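Local coordinates for protein putative succinylglutamate desuccinylase / aspartoacylase (Shewanella amazonensis, PDB 3FMC) that probably acts as a zinc-dependent hydrolase on ester bonds, related to succinylglutamate desuccinylases and aspartoacylases, at residues A45-Q48 with G49-V52; G108-I111 with E112-Y115; A214-P217 with W218-A222. One frame throughout, in Å; residues are numbered along the deposited sequence.

Interaction 1: A45-Q48 with G49-V52; sequences AEVQ and GNAV
E46 meets residues 49-52 through its backbone, its O lying 3.8 Å from G49 N, while its carboxylate leads away from the helix. E46 sits at the centre of an inverse gamma turn, closed by a weak bond from V47 N to A45 O. V47 begins the grip on the helix: N50 N donates to V47 O at 3.0 Å, approaching from above the carbonyl plane. With CG anti to its own carbonyl carbon (chi1 -62°), N50 lays its amide against V47, ND2 lying 4.1 Å from V47 CB. Q48 O accepts the next backbone bond, from V52 N at 2.9 Å in the carbonyl plane, and a weak, bent one from A51 N. The Q48 side chain bends at chi2 (76°), which brings OE1 to 3.5 Å from A51 CB. Hydrogen bonds from outside hold the polar ends: T173 N donates to E46 OE1, L74 N to N50 OD1 and D250 N to Q48 OE1, while N50 ND2 donates to N41 OD1. All touching residues are buried, and L321, L323 and A350 of the second subunit pack on A51, N50 and V47. This is the first turn of a helix following an HxxE sequence, consistent with the zinc site of this family, in which H43, E46 and H172 would be the ligands around a point vacant here; E46 OE1 has weak bonds to both histidines.

Interaction 2: G108-I111 with E112-Y115; sequences GFNI and EVWY
N110 reaches over the first turn of the helix with its side chain, OD1 accepting from V113 N at 2.8 Å in an almost straight bond (169°). The donor stands above the plane of the amide rather than on a lone pair. CG anti to the backbone N of N110 (chi1 -179°) swings the amide onto the start of the helix. Two backbone bonds continue the turn: W114 N donates to N110 O at 2.9 Å, and Y115 N to I111 O at a short 2.6 Å. N110 thus engages the helix through both its backbone O and its side chain, the classic N-cap at the start of helix 111-118, where OD1 occupies an N-H that has no carbonyl of an earlier turn to bond. A methyl of V113 also meets the amide: CG2 lies 3.6 Å from N110 CG, and the two side chains cross at about a right angle. The aromatic contact is on another side of the turn: F109 and W114 run side by side in the same direction, and F109 CE2 comes within 3.8 Å of W114 CD1. Their planes are inclined at 54°, so the pair is neither a parallel stack nor a T. F109 CD2 also approaches W114 CB, at 4.2 Å. Beyond the turn, W114 stacks on H118 of its own helix; its edge-to-face pair with F130 and the bond from NE1 to T133 OG1 tie it to helix 123-142. F109 leans on the same helix, at F130, T133 and L134. E112 turns its carboxylate along its own helix, OE2 accepting from Q116 NE2.

Interaction 3: A214-P217 with W218-A222; sequences AFVP and WWTLA
W219 turns the edge of its six-membered ring toward the face of F215 in an offset edge-to-face pair, centroids 5.6 Å apart and planes at 65°. CE3 of W219 makes the touch, 3.6 Å from F215 CD1, and the two side chains run alongside each other. The indole of W218 presents its edge to A214 O, which lies in the ring plane 3.2 Å from CD1. A water in the same plane links the pair, donating to A214 O at 2.7 Å and accepting from W218 NE1 at 2.9 Å. F130 forms an edge-to-face pair with W218, and Y186 one with W219. One turn on, V216 O accepts from both T220 N and T220 OG1, each at 2.9 Å, from opposite faces of its carbonyl plane. The hydroxyl is put there by a chi1 of -61°, which sets OG1 anti to the carbonyl carbon of T220. A valine here is likely to leave V216 O with the backbone N-H alone on this turn, and N204 ND2 without its weak partner. The backbone bonds from W219 N to F215 O and from L221 N to P217 O carry the helix on. P217 has no N-H to give to the turn before, and the helix is kinked there. A214 O stands 4.8 Å from W218 N, too far for a helical bond; at this proline kink the water gives the carbonyl a hydrogen bond that the helix does not, and the ring edge lies alongside.

In the fold
From the N terminus the three contacts follow in series, each inside one continuous stretch, so none closes a long loop and none nests in or crosses another. Interaction 1 joins the loop after strand 36-40 to the start of helix 48-60. Interaction 2 opens helix 111-118, and interaction 3 spans the kink within helix 210-227. Interactions 2 and 3 touch, with centres 11 Å apart: I111 CD1 lies 3.6 Å from T220 CG2, and I111 CG2 rests on L221, so the two helices pack together, with helix 123-142 touching both. Interaction 1 lies on the opposite side of the chain's centre, its nearest atoms about 16 Å from interaction 3.

Interaction 1: A45-Q48 with G49-V52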
loop_
_atom_site.group_PDB
_atom_site.type_symbol
_atom_site.label_atom_id
_atom_site.label_comp_id
_atom_site.label_asym_id
_atom_site.label_seq_id
_atom_site.Cartn_x
_atom_site.Cartn_y
_atom_site.Cartn_z
ATOM N N ALA C 45 2.230 10.625 -9.383
ATOM C CA ALA C 45 3.628 10.944 -9.042
ATOM C C ALA C 45 4.294 11.855 -10.063
ATOM O O ALA C 45 5.344 12.408 -9.774
ATOM C CB ALA C 45 4.468 9.683 -8.934
ATOM N N GLU C 46 3.666 12.023 -11.223
ATOM C CA GLU C 46 4.291 12.719 -12.374
ATOM C C GLU C 46 3.962 14.193 -12.348
ATOM O O GLU C 46 3.375 14.721 -13.271
ATOM C CB GLU C 46 3.875 11.992 -13.670
ATOM C CG GLU C 46 4.316 10.493 -13.663
ATOM C CD GLU C 46 3.983 9.740 -14.895
ATOM O OE1 GLU C 46 3.471 10.367 -15.881
ATOM O OE2 GLU C 46 4.267 8.489 -14.923
ATOM N N VAL C 47 4.401 14.839 -11.274
ATOM C CA VAL C 47 3.984 16.193 -10.947
ATOM C C VAL C 47 4.663 17.296 -11.752
ATOM O O VAL C 47 4.162 18.389 -11.795
ATOM C CB VAL C 47 4.074 16.460 -9.411
ATOM C CG1 VAL C 47 3.064 15.529 -8.634
ATOM C CG2 VAL C 47 5.504 16.314 -8.852
ATOM N N GLN C 48 5.789 17.012 -12.415
ATOM C CA GLN C 48 6.477 18.078 -13.149
ATOM C C GLN C 48 5.611 18.717 -14.236
ATOM O O GLN C 48 5.784 19.896 -14.582
ATOM C CB GLN C 48 7.800 17.532 -13.706
ATOM C CG GLN C 48 8.591 18.545 -14.604
ATOM C CD GLN C 48 9.289 19.616 -13.852
ATOM O OE1 GLN C 48 8.939 19.965 -12.720
ATOM N NE2 GLN C 48 10.282 20.199 -14.497
ATOM N N GLY C 49 4.674 17.958 -14.803
ATOM C CA GLY C 49 3.767 18.486 -15.803
ATOM C C GLY C 49 2.951 19.688 -15.336
ATOM O O GLY C 49 2.586 20.535 -16.150
ATOM N N ASN C 50 2.684 19.777 -14.038
ATOM C CA ASN C 50 2.014 20.953 -13.469
ATOM C C ASN C 50 2.925 22.187 -13.588
ATOM O O ASN C 50 2.455 23.317 -13.892
ATOM C CB ASN C 50 1.646 20.722 -11.997
ATOM C CG ASN C 50 0.658 19.568 -11.835
ATOM O OD1 ASN C 50 -0.355 19.555 -12.498
ATOM N ND2 ASN C 50 1.005 18.567 -11.035
ATOM N N ALA C 51 4.209 21.976 -13.320
ATOM C CA ALA C 51 5.212 23.055 -13.398
ATOM C C ALA C 51 5.337 23.490 -14.849
ATOM O O ALA C 51 5.526 24.705 -15.135
ATOM C CB ALA C 51 6.614 22.570 -12.837
ATOM N N VAL C 52 5.222 22.531 -15.764
ATOM C CA VAL C 52 5.273 22.864 -17.214
ATOM C C VAL C 52 4.050 23.706 -17.633
ATOM O O VAL C 52 4.165 24.718 -18.366
ATOM C CB VAL C 52 5.507 21.616 -18.106
ATOM C CG1 VAL C 52 5.428 21.999 -19.591
ATOM C CG2 VAL C 52 6.861 20.934 -17.786
#

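Interaction 2: G108-I111 with E112-Y115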
loop_
_atom_site.group_PDB
_atom_site.type_symbol
_atom_site.label_atom_id
_atom_site.label_comp_id
_atom_site.label_asym_id
_atom_site.label_seq_id
_atom_site.Cartn_x
_atom_site.Cartn_y
_atom_site.Cartn_z
ATOM N N GLY C 108 -15.669 1.895 -30.742
ATOM C CA GLY C 108 -15.959 0.664 -31.451
ATOM C C GLY C 108 -16.724 0.776 -32.760
ATOM O O GLY C 108 -16.728 -0.176 -33.536
ATOM N N PHE C 109 -17.369 1.908 -33.029
ATOM C CA PHE C 109 -18.159 2.023 -34.251
ATOM C C PHE C 109 -17.349 1.786 -35.550
ATOM O O PHE C 109 -16.115 1.994 -35.629
ATOM C CB PHE C 109 -18.970 3.318 -34.268
ATOM C CG PHE C 109 -18.160 4.553 -34.440
ATOM C CD1 PHE C 109 -17.588 5.203 -33.344
ATOM C CD2 PHE C 109 -17.993 5.105 -35.696
ATOM C CE1 PHE C 109 -16.858 6.351 -33.538
ATOM C CE2 PHE C 109 -17.269 6.242 -35.880
ATOM C CZ PHE C 109 -16.699 6.867 -34.827
ATOM N N ASN C 110 -18.044 1.296 -36.567
ATOM C CA ASN C 110 -17.373 0.932 -37.821
ATOM C C ASN C 110 -17.120 2.203 -38.617
ATOM O O ASN C 110 -18.066 2.871 -39.046
ATOM C CB ASN C 110 -18.198 -0.111 -38.591
ATOM C CG ASN C 110 -17.528 -0.550 -39.884
ATOM O OD1 ASN C 110 -16.998 0.259 -40.626
ATOM N ND2 ASN C 110 -17.563 -1.845 -40.159
ATOM N N ILE C 111 -15.841 2.547 -38.776
ATOM C CA ILE C 111 -15.448 3.802 -39.424
ATOM C C ILE C 111 -15.659 3.738 -40.942
ATOM O O ILE C 111 -16.033 4.739 -41.565
ATOM C CB ILE C 111 -13.996 4.223 -39.011
ATOM C CG1 ILE C 111 -14.009 4.595 -37.530
ATOM C CG2 ILE C 111 -13.499 5.409 -39.853
ATOM C CD1 ILE C 111 -12.629 4.806 -36.865
ATOM N N GLU C 112 -15.434 2.573 -41.516
ATOM C CA GLU C 112 -15.717 2.384 -42.942
ATOM C C GLU C 112 -17.191 2.738 -43.200
ATOM O O GLU C 112 -17.478 3.550 -44.059
ATOM C CB GLU C 112 -15.357 0.963 -43.405
ATOM C CG GLU C 112 -15.701 0.673 -44.882
ATOM C CD GLU C 112 -15.082 1.700 -45.868
ATOM O OE1 GLU C 112 -13.841 1.872 -45.844
ATOM O OE2 GLU C 112 -15.846 2.314 -46.657
ATOM N N VAL C 113 -18.112 2.172 -42.415
ATOM C CA VAL C 113 -19.546 2.466 -42.555
ATOM C C VAL C 113 -19.850 3.910 -42.253
ATOM O O VAL C 113 -20.602 4.556 -42.963
ATOM C CB VAL C 113 -20.425 1.509 -41.668
ATOM C CG1 VAL C 113 -21.902 1.953 -41.631
ATOM C CG2 VAL C 113 -20.295 0.076 -42.169
ATOM N N TRP C 114 -19.259 4.459 -41.198
ATOM C CA TRP C 114 -19.483 5.865 -40.883
ATOM C C TRP C 114 -19.016 6.713 -42.073
ATOM O O TRP C 114 -19.684 7.662 -42.478
ATOM C CB TRP C 114 -18.697 6.278 -39.629
ATOM C CG TRP C 114 -19.016 7.646 -39.159
ATOM C CD1 TRP C 114 -19.867 7.969 -38.136
ATOM C CD2 TRP C 114 -18.498 8.904 -39.664
ATOM N NE1 TRP C 114 -19.896 9.328 -37.965
ATOM C CE2 TRP C 114 -19.093 9.927 -38.904
ATOM C CE3 TRP C 114 -17.596 9.256 -40.696
ATOM C CZ2 TRP C 114 -18.820 11.272 -39.116
ATOM C CZ3 TRP C 114 -17.325 10.591 -40.913
ATOM C CH2 TRP C 114 -17.943 11.593 -40.126
ATOM N N TYR C 115 -17.831 6.380 -42.607
ATOM C CA TYR C 115 -17.319 7.136 -43.753
ATOM C C TYR C 115 -18.296 7.096 -44.934
ATOM O O TYR C 115 -18.643 8.141 -45.500
ATOM C CB TYR C 115 -15.944 6.644 -44.180
ATOM C CG TYR C 115 -15.460 7.373 -45.396
ATOM C CD1 TYR C 115 -14.971 8.669 -45.294
ATOM C CD2 TYR C 115 -15.513 6.774 -46.654
ATOM C CE1 TYR C 115 -14.539 9.369 -46.435
ATOM C CE2 TYR C 115 -15.095 7.454 -47.797
ATOM C CZ TYR C 115 -14.597 8.748 -47.678
ATOM O OH TYR C 115 -14.150 9.439 -48.788
#

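Interaction 3: A214-P217 with W218-A222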
loop_
_atom_site.group_PDB
_atom_site.type_symbol
_atom_site.label_atom_id
_atom_site.label_comp_id
_atom_site.label_asym_id
_atom_site.label_seq_id
_atom_site.Cartn_x
_atom_site.Cartn_y
_atom_site.Cartn_z
ATOM N N ALA C 214 -7.080 9.724 -28.620
ATOM C CA ALA C 214 -7.272 10.950 -29.381
ATOM C C ALA C 214 -7.009 10.765 -30.882
ATOM O O ALA C 214 -7.755 11.309 -31.700
ATOM C CB ALA C 214 -6.417 12.059 -28.864
ATOM N N PHE C 215 -5.954 10.038 -31.252
ATOM C CA PHE C 215 -5.609 9.994 -32.682
ATOM C C PHE C 215 -6.107 8.783 -33.436
ATOM O O PHE C 215 -6.304 8.864 -34.662
ATOM C CB PHE C 215 -4.092 10.211 -32.933
ATOM C CG PHE C 215 -3.201 9.071 -32.454
ATOM C CD1 PHE C 215 -3.252 7.821 -33.032
ATOM C CD2 PHE C 215 -2.210 9.315 -31.517
ATOM C CE1 PHE C 215 -2.397 6.812 -32.611
ATOM C CE2 PHE C 215 -1.339 8.314 -31.103
ATOM C CZ PHE C 215 -1.449 7.056 -31.640
ATOM N N VAL C 216 -6.315 7.650 -32.769
ATOM C CA VAL C 216 -6.712 6.476 -33.547
ATOM C C VAL C 216 -7.977 6.706 -34.385
ATOM O O VAL C 216 -8.013 6.271 -35.562
ATOM C CB VAL C 216 -6.790 5.160 -32.691
ATOM C CG1 VAL C 216 -7.473 4.041 -33.447
ATOM C CG2 VAL C 216 -5.397 4.718 -32.266
ATOM N N PRO C 217 -9.032 7.335 -33.820
ATOM C CA PRO C 217 -10.205 7.426 -34.712
ATOM C C PRO C 217 -9.921 8.221 -35.985
ATOM O O PRO C 217 -10.373 7.857 -37.087
ATOM C CB PRO C 217 -11.265 8.170 -33.861
ATOM C CG PRO C 217 -10.808 8.031 -32.437
ATOM C CD PRO C 217 -9.307 7.916 -32.486
ATOM N N TRP C 218 -9.183 9.302 -35.816
ATOM C CA TRP C 218 -8.835 10.192 -36.958
ATOM C C TRP C 218 -7.874 9.593 -37.969
ATOM O O TRP C 218 -7.989 9.891 -39.190
ATOM C CB TRP C 218 -8.307 11.503 -36.467
ATOM C CG TRP C 218 -9.279 12.264 -35.633
ATOM C CD1 TRP C 218 -9.319 12.317 -34.284
ATOM C CD2 TRP C 218 -10.325 13.139 -36.102
ATOM N NE1 TRP C 218 -10.348 13.139 -33.871
ATOM C CE2 TRP C 218 -10.975 13.661 -34.962
ATOM C CE3 TRP C 218 -10.785 13.514 -37.373
ATOM C CZ2 TRP C 218 -12.053 14.565 -35.048
ATOM C CZ3 TRP C 218 -11.882 14.392 -37.457
ATOM C CH2 TRP C 218 -12.486 14.915 -36.303
ATOM N N TRP C 219 -6.915 8.794 -37.473
ATOM C CA TRP C 219 -5.909 8.163 -38.329
ATOM C C TRP C 219 -6.619 7.086 -39.129
ATOM O O TRP C 219 -6.409 6.948 -40.338
ATOM C CB TRP C 219 -4.825 7.512 -37.483
ATOM C CG TRP C 219 -3.520 7.213 -38.180
ATOM C CD1 TRP C 219 -3.287 7.140 -39.537
ATOM C CD2 TRP C 219 -2.277 6.908 -37.544
ATOM N NE1 TRP C 219 -1.983 6.817 -39.775
ATOM C CE2 TRP C 219 -1.332 6.666 -38.571
ATOM C CE3 TRP C 219 -1.864 6.811 -36.203
ATOM C CZ2 TRP C 219 0.002 6.355 -38.295
ATOM C CZ3 TRP C 219 -0.547 6.491 -35.941
ATOM C CH2 TRP C 219 0.366 6.259 -36.988
ATOM N N THR C 220 -7.456 6.299 -38.448
ATOM C CA THR C 220 -8.240 5.266 -39.116
ATOM C C THR C 220 -9.182 5.868 -40.181
ATOM O O THR C 220 -9.331 5.297 -41.255
ATOM C CB THR C 220 -9.038 4.464 -38.082
ATOM O OG1 THR C 220 -8.107 3.835 -37.181
ATOM C CG2 THR C 220 -9.881 3.424 -38.769
ATOM N N LEU C 221 -9.816 6.994 -39.868
ATOM C CA LEU C 221 -10.691 7.687 -40.799
ATOM C C LEU C 221 -9.897 8.143 -42.043
ATOM O O LEU C 221 -10.390 8.016 -43.147
ATOM C CB LEU C 221 -11.317 8.941 -40.152
ATOM C CG LEU C 221 -12.215 9.813 -41.039
ATOM C CD1 LEU C 221 -13.485 9.025 -41.364
ATOM C CD2 LEU C 221 -12.555 11.130 -40.367
ATOM N N ALA C 222 -8.689 8.660 -41.834
ATOM C CA ALA C 222 -7.829 9.130 -42.933
ATOM C C ALA C 222 -7.467 7.941 -43.813
ATOM O O ALA C 222 -7.457 8.059 -45.059
ATOM C CB ALA C 222 -6.570 9.794 -42.374
HETATM O O HOH W 1 -9.572 13.237 -31.106
#